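Long-range contact in PROTEIN (hypothetical protein EF0366) (Enterococcus faecalis, PDB 1VPY), which is of unknown function but adopts a TIM alpha/beta barrel fold and belongs to the DUF72 family: residues M13-G17 with M270-L276. Sequence-based numbering, arbitrary orientation.
Sequences MIRLG and MQKVLNL
Leu16 and Ile14 face the last turn of helix 260-273 and the loop after it, and they meet Met270, Gln271, Leu274 and Leu276. All of the cross-contact is van der Waals.

Leu16 has the largest share of the buried surface. Its CG lies anti to the carbonyl carbon (chi1 -49°), and its methyl CD1 arrives at the helix backbone, 3.5 Å from Gln271 N. The same CD1 rests 3.7 Å from Gln271 CB and 4.0 Å from Met270 CB. Met270 is a selenomethionine, and the placing of its chain end is doubtful.

Leu276 touches both strand residues. Its CD1 sits 4.1 Å from Leu16 CG and 4.0 Å from Ile14 CG2. It comes nearest to Ile14 at the backbone, 3.7 Å from Ile14 O. The Ile14 and Leu276 side chains cross at about a right angle. Leu274 CD1 lies 4.3 Å from Ile14 CG2.

A polar side chain borders the apolar patch. Gln271 has CG anti to its backbone N (chi1 -162°) and an extended chain beyond, which lays NE2 3.7 Å from Leu16 CD1. Only this end of the amide touches the leucine, and it makes no bond there.

Within 270-276, Leu274 N bonds to Met270 O. Asn275 N bonds to Lys272 O and Leu276 N to Gln271 O, a pair consistent with a Schellman motif. Leu276 follows this turn and points at the strand.

Strand 13-18 is the first of the eight-stranded parallel barrel. Arg15 points away from the helix and forms a salt bridge with Glu250. Helix 260-273 covers the outside of the barrel where first and last strands meet. The chemistry implies a contact held by dispersion and burial of leucine, isoleucine and selenomethionine side chains, with the Gln271 amide at its edge. The strand's backbone bonds run to Val251 and Val253 of strand 250-255, not to the helix.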
HETATM    1  N   MSE A  13     -13.964  -7.061  -6.733  1.00 49.18           N
HETATM    2  CA  MSE A  13     -14.060  -5.759  -6.062  1.00 49.62           C
HETATM    3  C   MSE A  13     -12.922  -4.755  -6.306  1.00 48.33           C
HETATM    4  O   MSE A  13     -11.749  -5.089  -6.158  1.00 48.21           O
HETATM    5  CB  MSE A  13     -14.252  -5.972  -4.565  1.00 50.85           C
HETATM    6  CG  MSE A  13     -14.644  -4.714  -3.822  1.00 56.49           C
HETATM    7 SE   MSE A  13     -16.479  -4.149  -4.238  1.00 71.17          SE
HETATM    8  CE  MSE A  13     -16.213  -2.915  -5.855  1.00 67.25           C
ATOM      9  N   ILE A  14     -13.290  -3.523  -6.667  1.00 46.91           N
ATOM     10  CA  ILE A  14     -12.339  -2.404  -6.782  1.00 45.62           C
ATOM     11  C   ILE A  14     -12.677  -1.263  -5.813  1.00 44.76           C
ATOM     12  O   ILE A  14     -13.704  -0.596  -5.955  1.00 44.81           O
ATOM     13  CB  ILE A  14     -12.279  -1.810  -8.217  1.00 45.69           C
ATOM     14  CG1 ILE A  14     -11.983  -2.891  -9.259  1.00 45.44           C
ATOM     15  CG2 ILE A  14     -11.237  -0.681  -8.292  1.00 45.56           C
ATOM     16  CD1 ILE A  14     -12.251  -2.449 -10.696  1.00 45.22           C
ATOM     17  N   ARG A  15     -11.796  -1.030  -4.847  1.00 43.79           N
ATOM     18  CA  ARG A  15     -11.960   0.062  -3.887  1.00 42.80           C
ATOM     19  C   ARG A  15     -10.955   1.181  -4.149  1.00 42.42           C
ATOM     20  O   ARG A  15      -9.759   0.926  -4.337  1.00 42.21           O
ATOM     21  CB  ARG A  15     -11.775  -0.444  -2.461  1.00 42.62           C
ATOM     22  CG  ARG A  15     -12.859  -1.365  -1.955  1.00 41.57           C
ATOM     23  CD  ARG A  15     -12.365  -2.040  -0.700  1.00 41.07           C
ATOM     24  NE  ARG A  15     -13.448  -2.556   0.131  1.00 40.40           N
ATOM     25  CZ  ARG A  15     -13.844  -3.821   0.134  1.00 39.67           C
ATOM     26  NH1 ARG A  15     -13.252  -4.703  -0.655  1.00 40.23           N
ATOM     27  NH2 ARG A  15     -14.830  -4.205   0.927  1.00 40.22           N
ATOM     28  N   LEU A  16     -11.447   2.416  -4.154  1.00 41.69           N
ATOM     29  CA  LEU A  16     -10.591   3.587  -4.330  1.00 41.23           C
ATOM     30  C   LEU A  16     -10.408   4.332  -3.019  1.00 40.87           C
ATOM     31  O   LEU A  16     -11.366   4.534  -2.268  1.00 40.89           O
ATOM     32  CB  LEU A  16     -11.162   4.526  -5.396  1.00 41.08           C
ATOM     33  CG  LEU A  16     -11.579   3.876  -6.715  1.00 40.97           C
ATOM     34  CD1 LEU A  16     -12.084   4.920  -7.678  1.00 40.17           C
ATOM     35  CD2 LEU A  16     -10.430   3.088  -7.317  1.00 40.62           C
ATOM     36  N   GLY A  17      -9.176   4.746  -2.753  1.00 40.44           N
ATOM     37  CA  GLY A  17      -8.861   5.426  -1.507  1.00 40.18           C
ATOM     38  C   GLY A  17      -7.708   6.398  -1.579  1.00 39.80           C
ATOM     39  O   GLY A  17      -7.020   6.486  -2.592  1.00 40.00           O
HETATM   40  N   MSE A 270     -11.542   8.599 -11.587  1.00 43.87           N
HETATM   41  CA  MSE A 270     -11.473   7.161 -11.820  1.00 44.36           C
HETATM   42  C   MSE A 270     -12.803   6.473 -11.552  1.00 43.94           C
HETATM   43  O   MSE A 270     -13.314   5.729 -12.389  1.00 43.94           O
HETATM   44  CB  MSE A 270     -10.400   6.542 -10.941  1.00 44.17           C
HETATM   45  CG  MSE A 270      -9.155   6.096 -11.694  1.00 45.42           C
HETATM   46 SE   MSE A 270      -8.312   4.505 -10.879  1.00 46.57          SE
HETATM   47  CE  MSE A 270      -9.930   3.591 -10.352  1.00 47.83           C
ATOM     48  N   GLN A 271     -13.345   6.737 -10.370  1.00 43.69           N
ATOM     49  CA  GLN A 271     -14.651   6.266  -9.949  1.00 43.42           C
ATOM     50  C   GLN A 271     -15.743   6.499 -11.000  1.00 43.13           C
ATOM     51  O   GLN A 271     -16.634   5.660 -11.158  1.00 43.14           O
ATOM     52  CB  GLN A 271     -15.019   6.981  -8.657  1.00 43.76           C
ATOM     53  CG  GLN A 271     -16.130   6.344  -7.848  1.00 44.68           C
ATOM     54  CD  GLN A 271     -16.032   6.732  -6.389  1.00 46.19           C
ATOM     55  OE1 GLN A 271     -16.899   7.428  -5.858  1.00 45.20           O
ATOM     56  NE2 GLN A 271     -14.949   6.301  -5.734  1.00 47.15           N
ATOM     57  N   LYS A 272     -15.687   7.639 -11.694  1.00 42.55           N
ATOM     58  CA  LYS A 272     -16.615   7.918 -12.796  1.00 41.91           C
ATOM     59  C   LYS A 272     -16.260   7.074 -14.023  1.00 41.60           C
ATOM     60  O   LYS A 272     -17.148   6.487 -14.647  1.00 41.56           O
ATOM     61  CB  LYS A 272     -16.655   9.412 -13.140  1.00 41.64           C
ATOM     62  N   VAL A 273     -14.963   6.989 -14.333  1.00 41.23           N
ATOM     63  CA  VAL A 273     -14.454   6.228 -15.486  1.00 40.79           C
ATOM     64  C   VAL A 273     -14.775   4.727 -15.395  1.00 40.94           C
ATOM     65  O   VAL A 273     -15.071   4.092 -16.411  1.00 41.16           O
ATOM     66  CB  VAL A 273     -12.930   6.479 -15.716  1.00 40.65           C
ATOM     67  CG1 VAL A 273     -12.361   5.560 -16.785  1.00 40.15           C
ATOM     68  CG2 VAL A 273     -12.682   7.923 -16.105  1.00 40.35           C
ATOM     69  N   LEU A 274     -14.735   4.172 -14.184  1.00 40.97           N
ATOM     70  CA  LEU A 274     -15.133   2.783 -13.953  1.00 41.00           C
ATOM     71  C   LEU A 274     -16.580   2.664 -13.442  1.00 41.29           C
ATOM     72  O   LEU A 274     -16.952   1.629 -12.890  1.00 41.13           O
ATOM     73  CB  LEU A 274     -14.189   2.122 -12.945  1.00 40.94           C
ATOM     74  CG  LEU A 274     -12.670   2.353 -12.967  1.00 40.77           C
ATOM     75  CD1 LEU A 274     -12.062   1.725 -11.753  1.00 39.82           C
ATOM     76  CD2 LEU A 274     -12.010   1.779 -14.205  1.00 41.50           C
ATOM     77  N   ASN A 275     -17.391   3.706 -13.662  1.00 41.85           N
ATOM     78  CA  ASN A 275     -18.680   3.921 -12.942  1.00 42.39           C
ATOM     79  C   ASN A 275     -18.910   3.054 -11.692  1.00 42.59           C
ATOM     80  O   ASN A 275     -19.727   2.130 -11.702  1.00 42.68           O
ATOM     81  CB  ASN A 275     -19.928   3.957 -13.870  1.00 42.36           C
ATOM     82  CG  ASN A 275     -19.649   3.468 -15.291  1.00 42.49           C
ATOM     83  OD1 ASN A 275     -19.106   2.382 -15.507  1.00 42.59           O
ATOM     84  ND2 ASN A 275     -20.050   4.271 -16.272  1.00 42.23           N
ATOM     85  N   LEU A 276     -18.179   3.379 -10.622  1.00 42.84           N
ATOM     86  CA  LEU A 276     -18.161   2.589  -9.378  1.00 43.01           C
ATOM     87  C   LEU A 276     -19.191   3.013  -8.314  1.00 42.87           C
ATOM     88  O   LEU A 276     -19.253   4.188  -7.925  1.00 42.76           O
ATOM     89  CB  LEU A 276     -16.745   2.559  -8.782  1.00 43.09           C
ATOM     90  CG  LEU A 276     -15.777   1.533  -9.382  1.00 43.78           C
ATOM     91  CD1 LEU A 276     -14.395   1.685  -8.767  1.00 44.62           C
ATOM     92  CD2 LEU A 276     -16.296   0.087  -9.221  1.00 43.77           C
TER